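Local atomic coordinates of putative effector, AYWB SAP54-like protein ('Echinacea purpurea' witches'-broom phytoplasma, PDB entry 6INR), a protein that probably acts inside the host plant by binding MADS-domain transcription factors and so causing phyllody, the conversion of floral organs into leaf-like ones. Residues E25-I28 and N29-K33; D55-E58 and N59-L63. All blocks are in the same frame, centred on the assembly; numbering follows the deposited sequence.

Contact 1: E25-I28 and N29-K33; sequences ENII and NLKQK
Asn29 folds back over the helical turn that begins at Glu25, and its side chain can be followed outward against one carbonyl. CB lies 3.5 Å from Glu25 O, and CG comes nearer, 3.0 Å from Glu25 O, because chi1 of -63° sets it beside its own backbone N, which donates to the same oxygen (3.1 Å, N-H...O 157°). At the tip, OD1 meets the aliphatic part of Glu25, 3.6 Å from its CG, where the two chains run askew with carboxylate and amide planes 48° apart. OD1 also stands 3.0 Å from Glu25 O, but both oxygens can only accept, so nothing bonds them; ND2 stays farther from Glu25 O, at 3.6 Å. A water donates to Asn29 OD1 at 2.7 Å and to Asn26 OD1 as well, linking the amides of Asn26 and Asn29, three positions apart. All this lies on helix 16-49, one arm of an antiparallel helical hairpin, whose i to i+4 bonds continue from Leu30 N to Asn26 O, Lys31 N to Ile27 O and Gln32 N to Ile28 O. On the inner side, buried Ile27 rests against Tyr81 and buried Leu30 against Gln74 and Gln77 of helix 55-84. From the exposed flank, the extended Lys31 chain runs alongside Ile27, its CE 3.8 Å from Ile27 CG2. On the exposed side, Ile28 CG2 approaches the amide carbon CD of Gln32.

Contact 2: D55-E58 and N59-L63; sequences DQKE and NLLKL
Glu58 and Lys62, one turn apart on the surface of helix 55-84, form a salt bridge with OE1 3.6 Å from NZ, a long pairing exposed to solvent. The carboxylate arrives on an extended chain, whereas Lys62 bends at its last torsion (chi4 -52°), which turns NZ back over Glu58 and brings it 3.5 Å from Glu58 CG. Aliphatic carbon therefore meets the lysine tip as well as charge, and Lys62 CE lies 3.5 Å from Glu58 OE1.

Among the backbone bonds, Asn59 N donates to Asp55 O, and Leu60 N to Gln56 O at 3.0 Å with an almost straight N-H...O angle of 177°. The next links are weak: Leu61 N is divided between Lys57 O and Glu58 O, and Lys62 N reaches Glu58 O at 3.3 Å, so this first part of the helix is less evenly bonded than a regular alpha-helix. The Asn59 amide leans over the Asp55 carbonyl, ND2 2.9 Å from Asp55 O, but the N-H does not point at that oxygen well enough to count as a hydrogen bond.

Nonpolar contact comes from Leu61, which runs beside Lys57 with CD1 4.1 Å from Lys57 CG; the same CD1 presses to 3.1 Å from Lys57 O, the carbonyl that Leu61 N bonds weakly. Ahead of the helix, Thr53 OG1 bonds Gln56 OE1 and, weakly, Asp55 N, joining the start of helix 55-84 to the connection from helix 16-49. Across the hairpin, Leu60 packs on Ile44 and Leu48, Leu61 on Leu48, and Leu63 on Ile44.

How the contacts relate
Both contacts are short runs of about two and a half turns, one in each long helix of the antiparallel hairpin: contact 1 on helix 16-49, contact 2 at the start of helix 55-84. Their centres lie 28 Å apart and they do not touch. Contact 1 is partly buried, with two residues enclosed against the later part of the partner helix, while contact 2 is a surface contact beside the connection between the arms. The chemistry differs: contact 1 joins two amides through a water on its more open side and has even i to i+4 bonds, whereas contact 2 has an exposed charge pair and three weak backbone bonds. Each still directs hydrophobic side chains toward the opposite helix.

Contact 1: E25-I28 and N29-K33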
loop_
_atom_site.group_PDB
_atom_site.type_symbol
_atom_site.label_atom_id
_atom_site.label_comp_id
_atom_site.label_asym_id
_atom_site.label_seq_id
_atom_site.Cartn_x
_atom_site.Cartn_y
_atom_site.Cartn_z
ATOM N N GLU A 25 -8.230 -2.083 12.888
ATOM C CA GLU A 25 -8.972 -1.630 11.715
ATOM C C GLU A 25 -8.030 -0.880 10.782
ATOM O O GLU A 25 -8.075 -1.014 9.571
ATOM C CB GLU A 25 -10.163 -0.762 12.126
ATOM C CG GLU A 25 -10.954 -0.133 10.975
ATOM C CD GLU A 25 -12.134 0.733 11.431
ATOM O OE1 GLU A 25 -12.014 1.436 12.474
ATOM O OE2 GLU A 25 -13.197 0.723 10.740
ATOM N N ASN A 26 -7.199 -0.052 11.369
ATOM C CA ASN A 26 -6.163 0.678 10.618
ATOM C C ASN A 26 -5.214 -0.265 9.884
ATOM O O ASN A 26 -4.780 -0.014 8.758
ATOM C CB ASN A 26 -5.375 1.561 11.555
ATOM C CG ASN A 26 -6.080 2.872 11.845
ATOM O OD1 ASN A 26 -6.608 3.503 10.940
ATOM N ND2 ASN A 26 -6.024 3.323 13.088
ATOM N N ILE A 27 -4.948 -1.383 10.520
ATOM C CA ILE A 27 -4.042 -2.364 9.941
ATOM C C ILE A 27 -4.618 -3.122 8.741
ATOM O O ILE A 27 -3.998 -3.206 7.664
ATOM C CB ILE A 27 -3.572 -3.376 10.979
ATOM C CG1 ILE A 27 -2.605 -2.696 11.960
ATOM C CG2 ILE A 27 -2.919 -4.544 10.264
ATOM C CD1 ILE A 27 -2.096 -3.634 13.018
ATOM N N ILE A 28 -5.800 -3.691 8.926
ATOM C CA ILE A 28 -6.508 -4.331 7.807
ATOM C C ILE A 28 -6.712 -3.412 6.616
ATOM O O ILE A 28 -6.596 -3.830 5.467
ATOM C CB ILE A 28 -7.866 -4.871 8.227
ATOM C CG1 ILE A 28 -7.624 -5.942 9.278
ATOM C CG2 ILE A 28 -8.590 -5.464 7.021
ATOM C CD1 ILE A 28 -8.886 -6.488 9.903
ATOM N N ASN A 29 -7.055 -2.167 6.892
ATOM C CA ASN A 29 -7.302 -1.231 5.811
ATOM C C ASN A 29 -6.001 -0.972 5.089
ATOM O O ASN A 29 -5.956 -0.900 3.878
ATOM C CB ASN A 29 -7.909 0.074 6.291
ATOM C CG ASN A 29 -9.274 -0.101 6.929
ATOM O OD1 ASN A 29 -9.692 0.739 7.729
ATOM N ND2 ASN A 29 -10.001 -1.167 6.561
ATOM N N LEU A 30 -4.938 -0.876 5.870
ATOM C CA LEU A 30 -3.589 -0.673 5.319
ATOM C C LEU A 30 -3.141 -1.846 4.445
ATOM O O LEU A 30 -2.599 -1.663 3.368
ATOM C CB LEU A 30 -2.567 -0.458 6.424
ATOM C CG LEU A 30 -1.247 0.134 5.940
ATOM C CD1 LEU A 30 -1.465 1.401 5.121
ATOM C CD2 LEU A 30 -0.367 0.441 7.143
ATOM N N LYS A 31 -3.339 -3.043 4.949
ATOM C CA LYS A 31 -3.087 -4.251 4.174
ATOM C C LYS A 31 -3.910 -4.370 2.888
ATOM O O LYS A 31 -3.427 -4.885 1.868
ATOM C CB LYS A 31 -3.355 -5.468 5.022
ATOM C CG LYS A 31 -2.315 -5.709 6.096
ATOM C CD LYS A 31 -2.552 -7.105 6.651
ATOM C CE LYS A 31 -1.894 -7.347 7.989
ATOM N NZ LYS A 31 -2.500 -8.580 8.577
ATOM N N GLN A 32 -5.163 -3.930 2.926
ATOM C CA GLN A 32 -5.969 -3.945 1.696
ATOM C C GLN A 32 -5.422 -2.964 0.688
ATOM O O GLN A 32 -5.507 -3.201 -0.510
ATOM C CB GLN A 32 -7.426 -3.614 1.973
ATOM C CG GLN A 32 -8.090 -4.645 2.870
ATOM C CD GLN A 32 -9.497 -4.277 3.285
ATOM O OE1 GLN A 32 -9.812 -3.111 3.566
ATOM N NE2 GLN A 32 -10.354 -5.279 3.360
ATOM N N LYS A 33 -4.916 -1.836 1.168
ATOM C CA LYS A 33 -4.305 -0.843 0.281
ATOM C C LYS A 33 -3.028 -1.407 -0.373
ATOM O O LYS A 33 -2.761 -1.233 -1.555
ATOM C CB LYS A 33 -4.007 0.455 1.033
ATOM C CG LYS A 33 -5.150 1.468 1.072
ATOM C CD LYS A 33 -5.062 2.339 2.313
ATOM C CE LYS A 33 -5.563 3.764 2.083
ATOM N NZ LYS A 33 -6.994 3.868 1.669
HETATM O O HOH W 1 -8.696 3.007 8.780
#

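Contact 2: D55-E58 and N59-L63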
loop_
_atom_site.group_PDB
_atom_site.type_symbol
_atom_site.label_atom_id
_atom_site.label_comp_id
_atom_site.label_asym_id
_atom_site.label_seq_id
_atom_site.Cartn_x
_atom_site.Cartn_y
_atom_site.Cartn_z
ATOM N N ASP A 55 6.183 7.478 -24.874
ATOM C CA ASP A 55 5.582 8.342 -23.860
ATOM C C ASP A 55 4.799 7.449 -22.925
ATOM O O ASP A 55 4.755 7.654 -21.712
ATOM C CB ASP A 55 4.658 9.386 -24.472
ATOM C CG ASP A 55 5.421 10.481 -25.164
ATOM O OD1 ASP A 55 5.796 10.301 -26.346
ATOM O OD2 ASP A 55 5.664 11.523 -24.513
ATOM N N GLN A 56 4.191 6.438 -23.525
ATOM C CA GLN A 56 3.378 5.469 -22.782
ATOM C C GLN A 56 4.253 4.633 -21.867
ATOM O O GLN A 56 4.023 4.552 -20.660
ATOM C CB GLN A 56 2.602 4.557 -23.737
ATOM C CG GLN A 56 1.613 5.280 -24.640
ATOM C CD GLN A 56 1.064 4.397 -25.744
ATOM O OE1 GLN A 56 1.803 3.915 -26.596
ATOM N NE2 GLN A 56 -0.239 4.192 -25.742
ATOM N N LYS A 57 5.269 4.024 -22.454
ATOM C CA LYS A 57 6.239 3.223 -21.692
ATOM C C LYS A 57 6.869 4.068 -20.596
ATOM O O LYS A 57 7.178 3.584 -19.521
ATOM C CB LYS A 57 7.320 2.675 -22.621
ATOM C CG LYS A 57 8.228 1.611 -22.027
ATOM C CD LYS A 57 9.408 1.328 -22.959
ATOM C CE LYS A 57 10.171 0.071 -22.572
ATOM N NZ LYS A 57 9.379 -1.160 -22.843
ATOM N N GLU A 58 7.018 5.351 -20.880
ATOM C CA GLU A 58 7.683 6.282 -19.962
ATOM C C GLU A 58 6.850 6.471 -18.710
ATOM O O GLU A 58 7.376 6.444 -17.597
ATOM C CB GLU A 58 7.960 7.638 -20.630
ATOM C CG GLU A 58 8.908 8.552 -19.849
ATOM C CD GLU A 58 8.951 9.985 -20.377
ATOM O OE1 GLU A 58 9.611 10.838 -19.732
ATOM O OE2 GLU A 58 8.325 10.273 -21.427
ATOM N N ASN A 59 5.550 6.648 -18.907
ATOM C CA ASN A 59 4.600 6.881 -17.783
ATOM C C ASN A 59 4.187 5.648 -16.997
ATOM O O ASN A 59 4.045 5.699 -15.777
ATOM C CB ASN A 59 3.378 7.626 -18.270
ATOM C CG ASN A 59 3.747 8.903 -19.002
ATOM O OD1 ASN A 59 4.749 9.559 -18.681
ATOM N ND2 ASN A 59 2.963 9.242 -20.018
ATOM N N LEU A 60 4.038 4.534 -17.687
ATOM C CA LEU A 60 3.829 3.258 -16.989
ATOM C C LEU A 60 4.963 2.953 -16.030
ATOM O O LEU A 60 4.799 2.222 -15.067
ATOM C CB LEU A 60 3.667 2.089 -17.957
ATOM C CG LEU A 60 2.391 2.058 -18.796
ATOM C CD1 LEU A 60 2.346 0.725 -19.520
ATOM C CD2 LEU A 60 1.132 2.266 -17.955
ATOM N N LEU A 61 6.118 3.534 -16.285
ATOM C CA LEU A 61 7.295 3.232 -15.461
ATOM C C LEU A 61 7.367 4.167 -14.274
ATOM O O LEU A 61 7.857 3.806 -13.219
ATOM C CB LEU A 61 8.573 3.306 -16.285
ATOM C CG LEU A 61 8.739 2.116 -17.251
ATOM C CD1 LEU A 61 9.826 2.412 -18.290
ATOM C CD2 LEU A 61 9.005 0.804 -16.504
ATOM N N LYS A 62 6.879 5.380 -14.482
ATOM C CA LYS A 62 6.759 6.386 -13.410
ATOM C C LYS A 62 5.701 5.967 -12.377
ATOM O O LYS A 62 5.929 6.039 -11.171
ATOM C CB LYS A 62 6.413 7.771 -13.966
ATOM C CG LYS A 62 7.203 8.149 -15.212
ATOM C CD LYS A 62 7.442 9.656 -15.367
ATOM C CE LYS A 62 8.399 10.017 -16.513
ATOM N NZ LYS A 62 9.706 9.291 -16.484
ATOM N N LEU A 63 4.551 5.529 -12.888
ATOM C CA LEU A 63 3.457 4.990 -12.058
ATOM C C LEU A 63 3.952 3.828 -11.242
ATOM O O LEU A 63 3.722 3.739 -10.043
ATOM C CB LEU A 63 2.276 4.496 -12.902
ATOM C CG LEU A 63 1.312 5.517 -13.509
ATOM C CD1 LEU A 63 0.214 4.789 -14.275
ATOM C CD2 LEU A 63 0.722 6.415 -12.438
#